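Local coordinates for protein ochratoxinase (Aspergillus niger, PDB 4C65) that releases C-terminal amino acids as a zinc-dependent carboxypeptidase, preferring aromatic ones, and degrades the mycotoxin ochratoxin A to ochratoxin alpha and L-phenylalanine, at residues A[12-17]-A[58-63]; A[108-113]-A[390-395]; A[118-123]-A[136-141]. One frame throughout, in Å; residues are numbered along the deposited sequence.

In the fold
From the N terminus, contact 1 comes first: 12-17 pairs with 58-63 and closes a loop of forty residues. Contact 2 lies in series with it, since 108-113 follows in the chain and meets 390-395 only after another 276 residues. Contact 3, joining 118-123 to 136-141 across twelve residues, is nested inside that long loop. Probable hydrogen bonds V60 O to L394 N and M62 O to I392 N tie contacts 1 and 2, and Y112 O to Y137 N ties contacts 2 and 3; the nearest atoms of contacts 1 and 3 are about 12 Å apart. All three reach one mixed sheet, which probably leads from the beta-sandwich domain into the TIM barrel.

Contact 1 of 3, residues A[12-17]-A[58-63]; sequences AGLLIP and VPVLMP
A12 to I16 runs parallel to V58 to M62 in step, residue against residue, and both chains turn a corner at the same level, at G13 and at P59. Four backbone hydrogen bonds fix the register. At the corner G13 N reaches V58 O at 3.0 Å, and L14 N reaches P59 O at 2.8 Å with a bent N-H...O angle of 142°. Further on, L61 N binds L14 O at 2.9 Å, and I16 N meets L61 O at 2.8 Å with an angle of 170°. The ladder stops at P63, which has no N-H to offer I16 O; P63 CD packs 3.1 Å from that oxygen instead.

The shared corner places A12, L15, V58 and L61 on one face and L14 and V60 on the other. On the first face A12 CB lies 3.7 Å from L61 CB. The L15 and L61 side chains run alongside one another in the same direction, with L15 CD1 4.0 Å from L61 CD2. I16 reaches the L14 and V60 side. Its CG1 stands beside the backbone N (chi1 -58°), and I16 CD1 comes obliquely to within 3.9 Å of V60 CG1. M62 packs by its CB against I16, then leads away to I362 and F405. L61 also touches V391 of the neighbouring strand 391-394 and L28 of strand 26-31.

Parallel pairing of strand 7-15 with strand 60-67 is consistent with the junction of the small beta-sandwich domain and the twisted TIM barrel of this amidohydrolase; strand 60-67 then runs on towards the zinc ligands H69 and H71.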
# COMPACT_ATOMS: atom_id res chain seq x y z
N ALA A 12 41.98 48.02 10.03
CA ALA A 12 42.23 47.02 11.05
C ALA A 12 43.60 47.16 11.68
O ALA A 12 44.60 47.15 10.97
CB ALA A 12 42.05 45.62 10.48
N GLY A 13 43.65 47.23 13.01
CA GLY A 13 44.91 47.19 13.74
C GLY A 13 45.72 45.95 13.38
O GLY A 13 46.92 46.02 13.14
N LEU A 14 45.03 44.82 13.31
CA LEU A 14 45.62 43.56 12.88
C LEU A 14 44.65 42.87 11.91
O LEU A 14 43.47 42.71 12.21
CB LEU A 14 45.85 42.66 14.09
CG LEU A 14 46.50 41.30 13.84
CD1 LEU A 14 47.97 41.46 13.49
CD2 LEU A 14 46.32 40.42 15.07
N LEU A 15 45.17 42.44 10.76
CA LEU A 15 44.37 41.73 9.78
C LEU A 15 44.91 40.32 9.57
O LEU A 15 46.05 40.15 9.17
CB LEU A 15 44.32 42.49 8.45
CG LEU A 15 43.35 41.95 7.39
CD1 LEU A 15 42.71 43.07 6.59
CD2 LEU A 15 44.03 40.97 6.44
N ILE A 16 44.07 39.33 9.89
CA ILE A 16 44.42 37.93 9.76
C ILE A 16 43.75 37.42 8.48
O ILE A 16 42.54 37.26 8.44
CB ILE A 16 43.96 37.12 11.00
CG1 ILE A 16 44.60 37.71 12.26
CG2 ILE A 16 44.34 35.65 10.85
CD1 ILE A 16 43.88 37.38 13.55
N PRO A 17 44.55 37.22 7.41
CA PRO A 17 43.94 36.93 6.13
C PRO A 17 43.33 35.53 6.01
O PRO A 17 42.50 35.30 5.13
CB PRO A 17 45.10 37.12 5.15
CG PRO A 17 46.30 36.74 5.94
CD PRO A 17 46.01 37.26 7.32
N VAL A 58 38.52 48.85 13.42
CA VAL A 58 38.43 47.75 14.36
C VAL A 58 39.83 47.24 14.71
O VAL A 58 40.75 47.37 13.92
CB VAL A 58 37.60 46.57 13.77
CG1 VAL A 58 36.20 47.05 13.40
CG2 VAL A 58 38.28 45.94 12.57
N PRO A 59 39.97 46.65 15.90
CA PRO A 59 41.29 46.16 16.31
C PRO A 59 41.75 44.97 15.50
O PRO A 59 42.91 44.90 15.12
CB PRO A 59 41.11 45.76 17.78
CG PRO A 59 39.82 46.37 18.22
CD PRO A 59 38.97 46.53 16.98
N VAL A 60 40.85 44.03 15.23
CA VAL A 60 41.19 42.79 14.54
C VAL A 60 40.16 42.44 13.48
O VAL A 60 38.96 42.45 13.76
CB VAL A 60 41.31 41.60 15.53
CG1 VAL A 60 41.63 40.31 14.80
CG2 VAL A 60 42.39 41.90 16.57
N LEU A 61 40.65 42.08 12.30
CA LEU A 61 39.79 41.65 11.22
C LEU A 61 40.26 40.30 10.67
O LEU A 61 41.48 40.05 10.57
CB LEU A 61 39.81 42.68 10.10
CG LEU A 61 38.63 42.66 9.14
CD1 LEU A 61 37.37 43.22 9.78
CD2 LEU A 61 38.98 43.46 7.88
N MET A 62 39.31 39.44 10.32
CA MET A 62 39.61 38.11 9.80
C MET A 62 38.45 37.58 8.97
O MET A 62 37.37 38.19 8.95
CB MET A 62 39.93 37.16 10.96
CG MET A 62 38.80 36.95 11.96
SD MET A 62 39.20 35.67 13.18
CE MET A 62 38.94 34.19 12.19
N PRO A 63 38.66 36.46 8.29
CA PRO A 63 37.52 35.86 7.58
C PRO A 63 36.46 35.35 8.52
O PRO A 63 36.76 34.96 9.65
CB PRO A 63 38.14 34.67 6.83
CG PRO A 63 39.61 34.86 6.89
CD PRO A 63 39.86 35.64 8.15

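Contact 2 of 3, residues A[108-113]-A[390-395]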
# COMPACT_ATOMS: atom_id res chain seq x y z
N GLY A 108 30.08 35.03 14.68
CA GLY A 108 31.04 35.14 13.59
C GLY A 108 31.17 33.92 12.68
O GLY A 108 32.10 33.82 11.89
N TYR A 109 30.23 33.00 12.77
CA TYR A 109 30.21 31.86 11.87
C TYR A 109 29.36 32.18 10.64
O TYR A 109 28.13 32.25 10.76
CB TYR A 109 29.72 30.60 12.63
CG TYR A 109 30.84 30.01 13.48
CD1 TYR A 109 31.19 30.59 14.71
CD2 TYR A 109 31.58 28.91 13.02
CE1 TYR A 109 32.23 30.08 15.46
CE2 TYR A 109 32.61 28.39 13.77
CZ TYR A 109 32.95 29.00 14.98
OH TYR A 109 33.98 28.46 15.74
N THR A 110 30.02 32.40 9.51
CA THR A 110 29.34 32.79 8.29
C THR A 110 29.12 31.63 7.30
O THR A 110 28.45 31.79 6.28
CB THR A 110 30.07 33.95 7.61
OG1 THR A 110 31.41 33.58 7.30
CG2 THR A 110 30.10 35.15 8.53
N SER A 111 29.69 30.47 7.60
CA SER A 111 29.43 29.26 6.83
C SER A 111 29.36 28.04 7.74
O SER A 111 30.16 27.91 8.67
CB SER A 111 30.49 29.04 5.73
OG SER A 111 30.36 29.98 4.66
N TYR A 112 28.42 27.16 7.43
CA TYR A 112 28.23 25.91 8.10
C TYR A 112 28.10 24.79 7.04
O TYR A 112 27.43 24.95 6.05
CB TYR A 112 26.91 25.94 8.86
CG TYR A 112 26.90 26.40 10.30
CD1 TYR A 112 28.07 26.62 11.02
CD2 TYR A 112 25.68 26.52 10.98
CE1 TYR A 112 28.00 27.00 12.36
CE2 TYR A 112 25.62 26.87 12.30
CZ TYR A 112 26.78 27.13 12.99
OH TYR A 112 26.68 27.47 14.31
N ARG A 113 28.77 23.66 7.28
CA ARG A 113 28.49 22.43 6.55
C ARG A 113 27.63 21.52 7.41
O ARG A 113 28.11 20.96 8.41
CB ARG A 113 29.77 21.73 6.10
CG ARG A 113 29.52 20.63 5.07
CD ARG A 113 30.80 19.96 4.62
NE ARG A 113 31.48 19.29 5.73
CZ ARG A 113 32.41 18.34 5.61
NH1 ARG A 113 32.80 17.90 4.41
NH2 ARG A 113 32.96 17.82 6.69
N ASP A 390 32.81 37.72 3.42
CA ASP A 390 32.42 37.11 4.70
C ASP A 390 33.55 37.45 5.69
O ASP A 390 34.65 36.89 5.61
CB ASP A 390 32.28 35.60 4.57
CG ASP A 390 31.10 35.18 3.72
OD1 ASP A 390 30.47 36.07 3.09
OD2 ASP A 390 30.77 33.99 3.72
N VAL A 391 33.29 38.43 6.56
CA VAL A 391 34.36 39.11 7.28
C VAL A 391 33.87 39.37 8.67
O VAL A 391 32.72 39.79 8.85
CB VAL A 391 34.75 40.46 6.60
CG1 VAL A 391 35.90 41.14 7.32
CG2 VAL A 391 35.10 40.25 5.14
N ILE A 392 34.71 39.11 9.66
CA ILE A 392 34.34 39.44 11.04
C ILE A 392 35.40 40.28 11.73
O ILE A 392 36.60 40.18 11.42
CB ILE A 392 34.01 38.18 11.87
CG1 ILE A 392 35.23 37.24 12.00
CG2 ILE A 392 32.84 37.44 11.25
CD1 ILE A 392 35.05 36.13 13.01
N ALA A 393 34.94 41.11 12.65
CA ALA A 393 35.84 41.93 13.44
C ALA A 393 35.79 41.49 14.88
O ALA A 393 34.73 41.14 15.40
CB ALA A 393 35.47 43.40 13.34
N LEU A 394 36.95 41.54 15.52
CA LEU A 394 37.08 41.18 16.92
C LEU A 394 37.66 42.30 17.73
O LEU A 394 38.41 43.14 17.21
CB LEU A 394 38.00 39.96 17.05
CG LEU A 394 37.37 38.59 16.85
CD1 LEU A 394 37.36 38.24 15.40
CD2 LEU A 394 38.10 37.50 17.61
N GLU A 395 37.33 42.31 19.01
CA GLU A 395 37.86 43.29 19.94
C GLU A 395 39.27 42.93 20.41
O GLU A 395 40.03 43.82 20.72
CB GLU A 395 36.94 43.39 21.15
CG GLU A 395 36.74 44.78 21.74
CD GLU A 395 35.54 44.84 22.72
OE1 GLU A 395 34.71 43.88 22.72
OE2 GLU A 395 35.42 45.83 23.51
O HOH W 1 31.90 32.20 5.37
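T110, I392 and D390 bury most of this contact, which has no direct hydrogen bond between the two segments; their touching parts run nearly opposite ways, 159° apart. T110 and D390 pass one another head to tail, T110 OG1 alongside D390 CB at 3.5 Å. A water completes the polar side: it donates to D390 OD2 at 2.7 Å and also bonds S111 OG at 2.8 Å, while its separation from T110 OG1 is short enough to be doubtful. The other carboxylate oxygen, OD1, is held by the backbone N of G417, so both oxygens of this buried group have partners.

I392 supplies the apolar half. With chi1 at 62°, CG1 sits between the backbone N and the carbonyl carbon, and both branches reach G108. I392 CG2 rests 3.7 Å from G108 CA, and I392 CD1 lies 3.9 Å from G108 O. G108 itself has positive phi and ends the preceding helix as the C-prime residue of a Schellman motif. Strands 109-114 and 391-394 each pair with strand 60-67, not with each other, probably where the TIM barrel meets the beta-sandwich domain.

Contact 3 of 3, residues A[118-123]-A[136-141]; sequences YGCEVA and VYSSGA
S138 presses its side chain against the first turn of the helix 119-127. S138 CB is the apolar step, 3.6 Å from C120 SG. From there chi1 of 180° sends S138 OG anti to the backbone N, to lie 3.6 Å from G119 CA. The hydroxyl has several polar partners. G140 N donates to S138 OG at 3.1 Å, with an N-H...O angle of 163°, which makes an ST turn where the strand ends. A water donates to the same S138 OG at a long 3.3 Å, and the D114 carboxylate, through OD2, is a further hydrogen-bond partner.

D114 closes the strand 109-114, so the hydroxyl joins all three elements of a beta-alpha-beta unit of the TIM barrel: that strand, the helix and the strand 135-138. Helix and returning strand run 148° apart, as expected for such a crossover. The strand end lies near the zinc site, G140 about 8 Å from the side chain of the zinc ligand K204.

The water also accepts from C120 N at 2.9 Å and donates to E121 OE1. E121 OE2 forms a salt bridge with R198. Two residues earlier on the strand, on the same side, V136 CG1 packs 3.7 Å from G119 O, and V136 CB faces A123 CB at 4.1 Å. The helix and its N-cap residue also meet a neighbouring subunit: E121 O is hydrogen-bonded to its S92 OG, and the Y118 ring meets its H89.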
# COMPACT_ATOMS: atom_id res chain seq x y z
N TYR A 118 18.08 19.28 8.17
CA TYR A 118 17.19 20.09 7.36
C TYR A 118 17.87 21.36 6.85
O TYR A 118 17.20 22.37 6.64
CB TYR A 118 15.97 20.45 8.21
CG TYR A 118 15.17 19.28 8.69
CD1 TYR A 118 14.55 18.43 7.77
CD2 TYR A 118 15.06 18.98 10.03
CE1 TYR A 118 13.84 17.33 8.19
CE2 TYR A 118 14.31 17.90 10.47
CZ TYR A 118 13.69 17.08 9.55
OH TYR A 118 12.95 15.99 9.97
N GLY A 119 19.18 21.32 6.68
CA GLY A 119 19.93 22.48 6.21
C GLY A 119 19.43 23.02 4.90
O GLY A 119 19.40 24.22 4.69
N CYS A 120 19.11 22.13 3.98
CA CYS A 120 18.64 22.55 2.66
C CYS A 120 17.34 23.29 2.79
O CYS A 120 17.11 24.32 2.13
CB CYS A 120 18.38 21.35 1.77
SG CYS A 120 19.84 20.42 1.32
N GLU A 121 16.46 22.76 3.64
CA GLU A 121 15.12 23.32 3.81
C GLU A 121 15.17 24.65 4.59
O GLU A 121 14.42 25.59 4.28
CB GLU A 121 14.22 22.31 4.53
CG GLU A 121 13.85 21.09 3.69
CD GLU A 121 14.98 20.08 3.46
OE1 GLU A 121 15.84 19.89 4.35
OE2 GLU A 121 14.98 19.47 2.37
N VAL A 122 16.03 24.73 5.59
CA VAL A 122 16.20 25.95 6.37
C VAL A 122 16.93 27.02 5.56
O VAL A 122 16.60 28.21 5.67
CB VAL A 122 16.91 25.66 7.70
CG1 VAL A 122 17.28 26.95 8.42
CG2 VAL A 122 16.03 24.80 8.61
N ALA A 123 17.91 26.61 4.74
CA ALA A 123 18.65 27.58 3.88
C ALA A 123 17.69 28.42 3.04
O ALA A 123 17.92 29.60 2.80
CB ALA A 123 19.65 26.89 3.00
N VAL A 136 24.72 27.97 4.29
CA VAL A 136 24.56 26.57 4.64
C VAL A 136 24.88 25.68 3.44
O VAL A 136 24.29 25.81 2.38
CB VAL A 136 23.13 26.28 5.15
CG1 VAL A 136 22.96 24.79 5.47
CG2 VAL A 136 22.84 27.12 6.39
N TYR A 137 25.85 24.79 3.61
CA TYR A 137 26.11 23.74 2.65
C TYR A 137 25.67 22.45 3.31
O TYR A 137 26.31 21.99 4.26
CB TYR A 137 27.59 23.69 2.27
CG TYR A 137 28.11 24.98 1.76
CD1 TYR A 137 28.51 25.97 2.63
CD2 TYR A 137 28.22 25.21 0.41
CE1 TYR A 137 28.99 27.18 2.15
CE2 TYR A 137 28.68 26.41 -0.08
CZ TYR A 137 29.07 27.41 0.80
OH TYR A 137 29.55 28.60 0.31
N SER A 138 24.58 21.88 2.82
CA SER A 138 23.97 20.76 3.48
C SER A 138 24.09 19.49 2.66
O SER A 138 24.07 19.51 1.44
CB SER A 138 22.48 21.07 3.74
OG SER A 138 21.83 19.99 4.39
N SER A 139 24.22 18.37 3.38
CA SER A 139 24.22 17.05 2.79
C SER A 139 22.79 16.53 2.55
O SER A 139 22.61 15.49 1.89
CB SER A 139 24.93 16.10 3.74
OG SER A 139 24.25 16.10 4.98
N GLY A 140 21.79 17.24 3.07
CA GLY A 140 20.46 16.67 3.18
C GLY A 140 20.57 15.56 4.22
O GLY A 140 21.16 15.77 5.29
N ALA A 141 20.04 14.39 3.90
CA ALA A 141 20.13 13.25 4.80
C ALA A 141 21.52 12.61 4.77
O ALA A 141 22.15 12.55 3.72
CB ALA A 141 19.11 12.22 4.43
O HOH W 2 18.62 19.29 4.11